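PDB 4IUP: protein SAWADEE HOMEODOMAIN HOMOLOG 1 from Arabidopsis thaliana, which binds methylated histone H3 tails through its SAWADEE domain and is required for RNA-directed DNA methylation and the build-up of 24-nt siRNAs. Local coordinates for residues 8-13 and 46-51; 14-19 and 55-60. The protein carries 2 engineered substitutions. One frame throughout, in Å; residues are numbered along the deposited sequence.

Interaction 1: 8-13 and 46-51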
loop_
_atom_site.group_PDB
_atom_site.type_symbol
_atom_site.label_atom_id
_atom_site.label_comp_id
_atom_site.label_asym_id
_atom_site.label_seq_id
_atom_site.Cartn_x
_atom_site.Cartn_y
_atom_site.Cartn_z
ATOM N N ALA A 8 8.682 0.741 0.528
ATOM C CA ALA A 8 9.208 0.440 1.853
ATOM C C ALA A 8 8.353 1.062 2.945
ATOM O O ALA A 8 7.840 2.177 2.788
ATOM C CB ALA A 8 10.662 0.914 1.972
ATOM N N LYS A 9 8.236 0.385 4.061
ATOM C CA LYS A 9 7.413 0.864 5.132
ATOM C C LYS A 9 8.226 1.585 6.188
ATOM O O LYS A 9 9.094 1.026 6.799
ATOM C CB LYS A 9 6.678 -0.281 5.750
ATOM C CG LYS A 9 5.789 0.057 6.859
ATOM C CD LYS A 9 5.121 -1.214 7.143
ATOM C CE LYS A 9 4.893 -1.392 8.481
ATOM N NZ LYS A 9 3.713 -0.583 8.674
ATOM N N SER A 10 7.906 2.829 6.383
ATOM C CA SER A 10 8.660 3.667 7.300
ATOM C C SER A 10 8.343 3.273 8.745
ATOM O O SER A 10 7.183 3.113 9.111
ATOM C CB SER A 10 8.329 5.136 7.046
ATOM O OG SER A 10 8.928 5.960 8.026
ATOM N N ALA A 11 9.382 3.099 9.557
ATOM C CA ALA A 11 9.195 2.815 10.979
ATOM C C ALA A 11 8.791 4.077 11.749
ATOM O O ALA A 11 8.498 4.012 12.948
ATOM C CB ALA A 11 10.449 2.194 11.574
ATOM N N ARG A 12 8.772 5.213 11.052
ATOM C CA ARG A 12 8.372 6.498 11.637
ATOM C C ARG A 12 6.850 6.598 11.755
ATOM O O ARG A 12 6.331 6.972 12.806
ATOM C CB ARG A 12 8.878 7.684 10.798
ATOM C CG ARG A 12 10.339 7.628 10.338
ATOM C CD ARG A 12 11.315 8.252 11.334
ATOM N NE ARG A 12 11.350 9.726 11.394
ATOM C CZ ARG A 12 10.944 10.584 10.452
ATOM N NH1 ARG A 12 10.438 10.168 9.296
ATOM N NH2 ARG A 12 11.051 11.888 10.675
ATOM N N ASP A 13 6.141 6.262 10.678
ATOM C CA ASP A 13 4.683 6.448 10.624
ATOM C C ASP A 13 3.904 5.217 10.148
ATOM O O ASP A 13 2.677 5.277 9.997
ATOM C CB ASP A 13 4.331 7.671 9.759
ATOM C CG ASP A 13 4.869 7.564 8.334
ATOM O OD1 ASP A 13 5.301 6.466 7.923
ATOM O OD2 ASP A 13 4.873 8.592 7.625
ATOM N N HIS A 46 15.638 12.251 4.450
ATOM C CA HIS A 46 14.623 11.375 3.899
ATOM C C HIS A 46 15.093 9.923 3.913
ATOM O O HIS A 46 14.314 9.083 4.261
ATOM C CB HIS A 46 14.189 11.782 2.507
ATOM C CG HIS A 46 12.716 11.788 2.311
ATOM N ND1 HIS A 46 12.074 12.758 1.576
ATOM C CD2 HIS A 46 11.751 10.929 2.717
ATOM C CE1 HIS A 46 10.786 12.495 1.531
ATOM N NE2 HIS A 46 10.560 11.395 2.222
ATOM N N ASP A 47 16.341 9.645 3.544
ATOM C CA ASP A 47 16.855 8.258 3.619
ATOM C C ASP A 47 16.532 7.611 4.962
ATOM O O ASP A 47 16.645 8.257 6.001
ATOM C CB ASP A 47 18.377 8.206 3.421
ATOM C CG ASP A 47 18.826 8.707 2.052
ATOM O OD1 ASP A 47 20.044 8.933 1.890
ATOM O OD2 ASP A 47 17.982 8.882 1.148
ATOM N N GLU A 48 16.133 6.340 4.939
ATOM C CA GLU A 48 15.769 5.628 6.163
ATOM C C GLU A 48 16.278 4.195 6.147
ATOM O O GLU A 48 16.417 3.596 5.085
ATOM C CB GLU A 48 14.245 5.586 6.329
ATOM C CG GLU A 48 13.607 6.886 6.743
ATOM C CD GLU A 48 12.103 6.769 6.946
ATOM O OE1 GLU A 48 11.621 5.681 7.334
ATOM O OE2 GLU A 48 11.402 7.782 6.732
ATOM N N TRP A 49 16.535 3.653 7.335
ATOM C CA TRP A 49 16.760 2.224 7.512
ATOM C C TRP A 49 15.414 1.533 7.654
ATOM O O TRP A 49 14.554 1.987 8.415
ATOM C CB TRP A 49 17.590 1.959 8.763
ATOM C CG TRP A 49 19.019 2.408 8.677
ATOM C CD1 TRP A 49 19.564 3.517 9.250
ATOM C CD2 TRP A 49 20.090 1.734 8.000
ATOM N NE1 TRP A 49 20.913 3.584 8.964
ATOM C CE2 TRP A 49 21.257 2.501 8.197
ATOM C CE3 TRP A 49 20.172 0.559 7.237
ATOM C CZ2 TRP A 49 22.499 2.131 7.661
ATOM C CZ3 TRP A 49 21.404 0.192 6.704
ATOM C CH2 TRP A 49 22.550 0.973 6.925
ATOM N N VAL A 50 15.232 0.439 6.917
ATOM C CA VAL A 50 14.008 -0.355 6.990
ATOM C C VAL A 50 14.325 -1.845 7.044
ATOM O O VAL A 50 15.243 -2.318 6.368
ATOM C CB VAL A 50 13.046 -0.093 5.784
ATOM C CG1 VAL A 50 12.503 1.335 5.812
ATOM C CG2 VAL A 50 13.731 -0.385 4.448
ATOM N N ASN A 51 13.552 -2.576 7.841
ATOM C CA ASN A 51 13.682 -4.023 7.949
ATOM C C ASN A 51 13.347 -4.696 6.612
ATOM O O ASN A 51 12.291 -4.431 6.033
ATOM C CB ASN A 51 12.763 -4.532 9.064
ATOM C CG ASN A 51 12.885 -6.022 9.299
ATOM O OD1 ASN A 51 12.397 -6.828 8.508
ATOM N ND2 ASN A 51 13.510 -6.399 10.413
HETATM O O HOH W 1 12.194 3.465 8.894
#
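An ST turn at the end of strand 6-9 is tied here to the outermost strand 48-51 of the N-terminal, tudor-like half of the SAWADEE domain. Ser10 OG sits at the centre: it accepts the backbone N-H of Arg12 (3.1 Å, 151°), which closes the turn, and gives its own proton to Glu48 OE1 at 2.8 Å. OE1 takes it on its syn lone pair, the side facing OE2. Placing OG opposite the backbone N (chi1 173°) turns the hydroxyl both to the Arg12 amide and to the carboxylate. One water completes the grip: it accepts from Ala11 N and donates to Glu48 OE1 and to Trp49 O, the two donated bonds each 2.8 Å long, so OE1 holds two hydrogen bonds and the side chain is linked back to its own strand. The extended Glu48 chain also brings OE2 within 3.6 Å of Arg12 NH1. This salt bridge is long, and with guanidinium and carboxylate planes 74° apart it is not a coplanar, bidentate pair; Arg12 CG passes the carboxylate oxygens, and bends at chi2 and chi3 turn the guanidinium back towards OE2. Towards Ala8 the contact turns apolar, Val50 CG2 meeting Ala8 CB at 4.2 Å, while CG1 packs on the backbone at Lys9 O. Strands 6-9 and 48-51 share no edge: Ala8 pairs by backbone with Tyr17 of strand 16-27, while Glu48 and Val50 pair with Val37 and Val35 of strand 33-39, so the contact joins strands three places apart in the curved sheet.

Interaction 2: 14-19 and 55-60. With CVM (cymal-4), chain E.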
loop_
_atom_site.group_PDB
_atom_site.type_symbol
_atom_site.label_atom_id
_atom_site.label_comp_id
_atom_site.label_asym_id
_atom_site.label_seq_id
_atom_site.Cartn_x
_atom_site.Cartn_y
_atom_site.Cartn_z
ATOM N N TYR A 14 4.624 4.118 9.907
ATOM C CA TYR A 14 4.052 2.832 9.470
ATOM C C TYR A 14 3.384 2.864 8.087
ATOM O O TYR A 14 2.662 1.938 7.719
ATOM C CB TYR A 14 3.123 2.241 10.553
ATOM C CG TYR A 14 3.755 2.266 11.928
ATOM C CD1 TYR A 14 4.846 1.447 12.229
ATOM C CD2 TYR A 14 3.290 3.135 12.914
ATOM C CE1 TYR A 14 5.447 1.478 13.488
ATOM C CE2 TYR A 14 3.879 3.171 14.179
ATOM C CZ TYR A 14 4.955 2.339 14.455
ATOM O OH TYR A 14 5.542 2.375 15.696
ATOM N N ALA A 15 3.660 3.918 7.320
ATOM C CA ALA A 15 3.126 4.059 5.968
ATOM C C ALA A 15 4.153 3.618 4.929
ATOM O O ALA A 15 5.355 3.559 5.226
ATOM C CB ALA A 15 2.683 5.494 5.719
ATOM N N TRP A 16 3.676 3.299 3.722
ATOM C CA TRP A 16 4.538 2.818 2.628
ATOM C C TRP A 16 4.943 3.929 1.664
ATOM O O TRP A 16 4.125 4.794 1.320
ATOM C CB TRP A 16 3.860 1.683 1.854
ATOM C CG TRP A 16 3.667 0.441 2.673
ATOM C CD1 TRP A 16 2.608 0.156 3.493
ATOM C CD2 TRP A 16 4.562 -0.674 2.767
ATOM N NE1 TRP A 16 2.786 -1.070 4.083
ATOM C CE2 TRP A 16 3.977 -1.602 3.655
ATOM C CE3 TRP A 16 5.803 -0.981 2.182
ATOM C CZ2 TRP A 16 4.591 -2.816 3.982
ATOM C CZ3 TRP A 16 6.411 -2.193 2.503
ATOM C CH2 TRP A 16 5.800 -3.095 3.397
ATOM N N TYR A 17 6.205 3.903 1.242
ATOM C CA TYR A 17 6.757 4.904 0.319
ATOM C C TYR A 17 7.529 4.227 -0.816
ATOM O O TYR A 17 8.211 3.223 -0.595
ATOM C CB TYR A 17 7.669 5.874 1.080
ATOM C CG TYR A 17 6.934 6.681 2.134
ATOM C CD1 TYR A 17 6.807 6.206 3.445
ATOM C CD2 TYR A 17 6.362 7.908 1.817
ATOM C CE1 TYR A 17 6.116 6.949 4.421
ATOM C CE2 TYR A 17 5.664 8.659 2.783
ATOM C CZ TYR A 17 5.550 8.170 4.078
ATOM O OH TYR A 17 4.869 8.909 5.029
ATOM N N ASP A 18 7.428 4.778 -2.025
ATOM C CA ASP A 18 8.182 4.252 -3.164
ATOM C C ASP A 18 9.690 4.406 -2.960
ATOM O O ASP A 18 10.163 5.474 -2.567
ATOM C CB ASP A 18 7.764 4.944 -4.463
ATOM C CG ASP A 18 6.378 4.548 -4.921
ATOM O OD1 ASP A 18 5.850 3.526 -4.442
ATOM O OD2 ASP A 18 5.813 5.265 -5.778
ATOM N N VAL A 19 10.429 3.333 -3.234
ATOM C CA VAL A 19 11.885 3.325 -3.113
ATOM C C VAL A 19 12.503 3.710 -4.453
ATOM O O VAL A 19 12.186 3.114 -5.481
ATOM C CB VAL A 19 12.413 1.938 -2.691
ATOM C CG1 VAL A 19 13.949 1.924 -2.664
ATOM C CG2 VAL A 19 11.848 1.541 -1.328
ATOM N N SER A 55 9.382 -4.845 5.869
ATOM C CA SER A 55 9.158 -3.461 5.458
ATOM C C SER A 55 9.694 -3.079 4.074
ATOM O O SER A 55 9.817 -1.894 3.766
ATOM C CB SER A 55 9.690 -2.514 6.540
ATOM O OG SER A 55 9.059 -2.779 7.788
ATOM N N VAL A 56 10.015 -4.080 3.253
ATOM C CA VAL A 56 10.332 -3.876 1.832
ATOM C C VAL A 56 9.564 -4.918 1.025
ATOM O O VAL A 56 9.623 -6.109 1.333
ATOM C CB VAL A 56 11.848 -4.026 1.515
ATOM C CG1 VAL A 56 12.120 -3.797 0.024
ATOM C CG2 VAL A 56 12.686 -3.060 2.342
ATOM N N ARG A 57 8.842 -4.474 -0.000
ATOM C CA ARG A 57 8.104 -5.396 -0.862
ATOM C C ARG A 57 7.977 -4.830 -2.264
ATOM O O ARG A 57 8.225 -3.643 -2.488
ATOM C CB ARG A 57 6.709 -5.706 -0.289
ATOM C CG ARG A 57 5.763 -4.503 -0.262
ATOM C CD ARG A 57 4.484 -4.798 0.515
ATOM N NE ARG A 57 3.558 -3.669 0.426
ATOM C CZ ARG A 57 2.493 -3.495 1.202
ATOM N NH1 ARG A 57 2.189 -4.386 2.143
ATOM N NH2 ARG A 57 1.725 -2.423 1.030
ATOM N N GLU A 58 7.582 -5.684 -3.202
ATOM C CA GLU A 58 7.298 -5.236 -4.559
ATOM C C GLU A 58 6.178 -4.199 -4.509
ATOM O O GLU A 58 5.235 -4.331 -3.728
ATOM C CB GLU A 58 6.908 -6.420 -5.445
ATOM C CG GLU A 58 6.840 -6.102 -6.934
ATOM C CD GLU A 58 6.577 -7.332 -7.792
ATOM O OE1 GLU A 58 6.319 -7.156 -9.005
ATOM O OE2 GLU A 58 6.624 -8.469 -7.261
ATOM N N ARG A 59 6.303 -3.180 -5.352
ATOM C CA ARG A 59 5.416 -2.023 -5.344
ATOM C C ARG A 59 3.985 -2.432 -5.655
ATOM O O ARG A 59 3.751 -3.298 -6.501
ATOM C CB ARG A 59 5.909 -1.001 -6.365
ATOM C CG ARG A 59 5.247 0.375 -6.289
ATOM C CD ARG A 59 5.993 1.376 -7.165
ATOM N NE ARG A 59 7.341 1.650 -6.662
ATOM C CZ ARG A 59 8.289 2.291 -7.346
ATOM N NH1 ARG A 59 8.047 2.732 -8.578
ATOM N NH2 ARG A 59 9.483 2.491 -6.798
ATOM N N SER A 60 3.042 -1.811 -4.949
ATOM C CA SER A 60 1.614 -2.022 -5.174
ATOM C C SER A 60 1.239 -1.467 -6.549
ATOM O O SER A 60 1.992 -0.679 -7.126
ATOM C CB SER A 60 0.806 -1.353 -4.059
ATOM O OG SER A 60 1.087 -1.973 -2.806
HETATM C C1 CVM E . 13.382 -8.242 -1.133
HETATM C C2 CVM E . 14.007 -6.884 -0.837
HETATM C C3 CVM E . 14.846 -6.407 -2.019
HETATM C C4 CVM E . 16.226 -5.942 -1.543
HETATM C C6 CVM E . 17.077 -5.284 -2.646
HETATM C C7 CVM E . 18.365 -6.097 -2.863
HETATM C C8 CVM E . 19.102 -5.720 -4.166
HETATM C C9 CVM E . 18.640 -4.375 -4.752
HETATM C C10 CVM E . 17.122 -4.332 -5.000
HETATM C C11 CVM E . 16.314 -5.143 -3.975
HETATM O O12 CVM E . 12.025 -8.034 -1.551
HETATM C C13 CVM E . 11.040 -8.606 -0.649
HETATM O O14 CVM E . 11.580 -9.387 0.465
HETATM C C15 CVM E . 10.542 -9.812 1.402
HETATM C C16 CVM E . 9.407 -10.605 0.721
HETATM C C17 CVM E . 8.940 -10.030 -0.632
HETATM C C18 CVM E . 10.099 -9.486 -1.483
HETATM C C19 CVM E . 11.149 -10.676 2.524
HETATM O O20 CVM E . 12.318 -11.356 2.053
HETATM O O21 CVM E . 8.248 -11.046 -1.371
HETATM O O22 CVM E . 9.581 -8.723 -2.578
HETATM O O23 CVM E . 8.272 -10.615 1.598
#
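Trp16 CG stands opposite its carbonyl carbon (chi1 -66°), while Arg57, its CG between backbone N and carbonyl carbon (chi1 66°), runs straight out to NE and lays its guanidinium flat on the indole. The planes are only 9° apart. Arg57 CZ lies 3.7 Å from the centroid of the Trp16 six-membered ring, over the face but shifted towards the rim, and closest to CE2 at 3.4 Å: a stacked cation-pi pair. The same face takes a CH-pi contact from Arg57 CD, 3.9 Å from that centroid, while from the other side of the indole plane, obliquely, Ser55 O comes within 3.6 Å of Trp16 CZ3. Further along, Asp18 and Arg59 stack more loosely. Asp18 CG lies over one face of the Arg59 guanidinium, and OD1 is 3.3 Å from NE but well out of the guanidinium plane, so the attraction is one of charge alone. Arg59 NH2 bonds instead to Phe6 O, on the strand that lies between these two in the sheet. On strand 56-62 Val56 CG1 touches C2 of the bound cymal-4 at 3.7 Å. Replacing Trp16 with an alanine would probably leave one face of the Arg57 guanidinium without its stacking partner and open a gap against Ser55. Because the stack uses the face, it does not compete with the N-H groups: NE forms a salt bridge with Glu7 and NH2 with Asp91, two carboxylates that probably fix the rotation of the group. Cation-pi and dispersion attraction on one face, together with the two salt bridges, thus hold a positive charge flat against a buried indole, next to Asp91 and Leu78 of strands 86-98 and 76-83, consistent with a junction between the two tudor-like halves.

In the fold
From the N terminus, strand 6-9 runs into the turn at 10-15 and returns as strand 16-27, so 8-13 and 14-19 are consecutive arms of one hairpin. Strands 16-27, 33-39 and 48-51 then follow in order across the sheet. Interaction 1 closes this loop by bringing 46-51 back to the hairpin turn. After the short helix 52-55 the chain enters strand 56-62, which pairs with the other edge of strand 6-9, and interaction 2 closes a second loop from 14-19. The segments alternate, so the loops cross. Backbone bonds from Ala8 to Tyr17 and from Lys9 to Ser55 join the contacts, making strand 6-9 their shared centre.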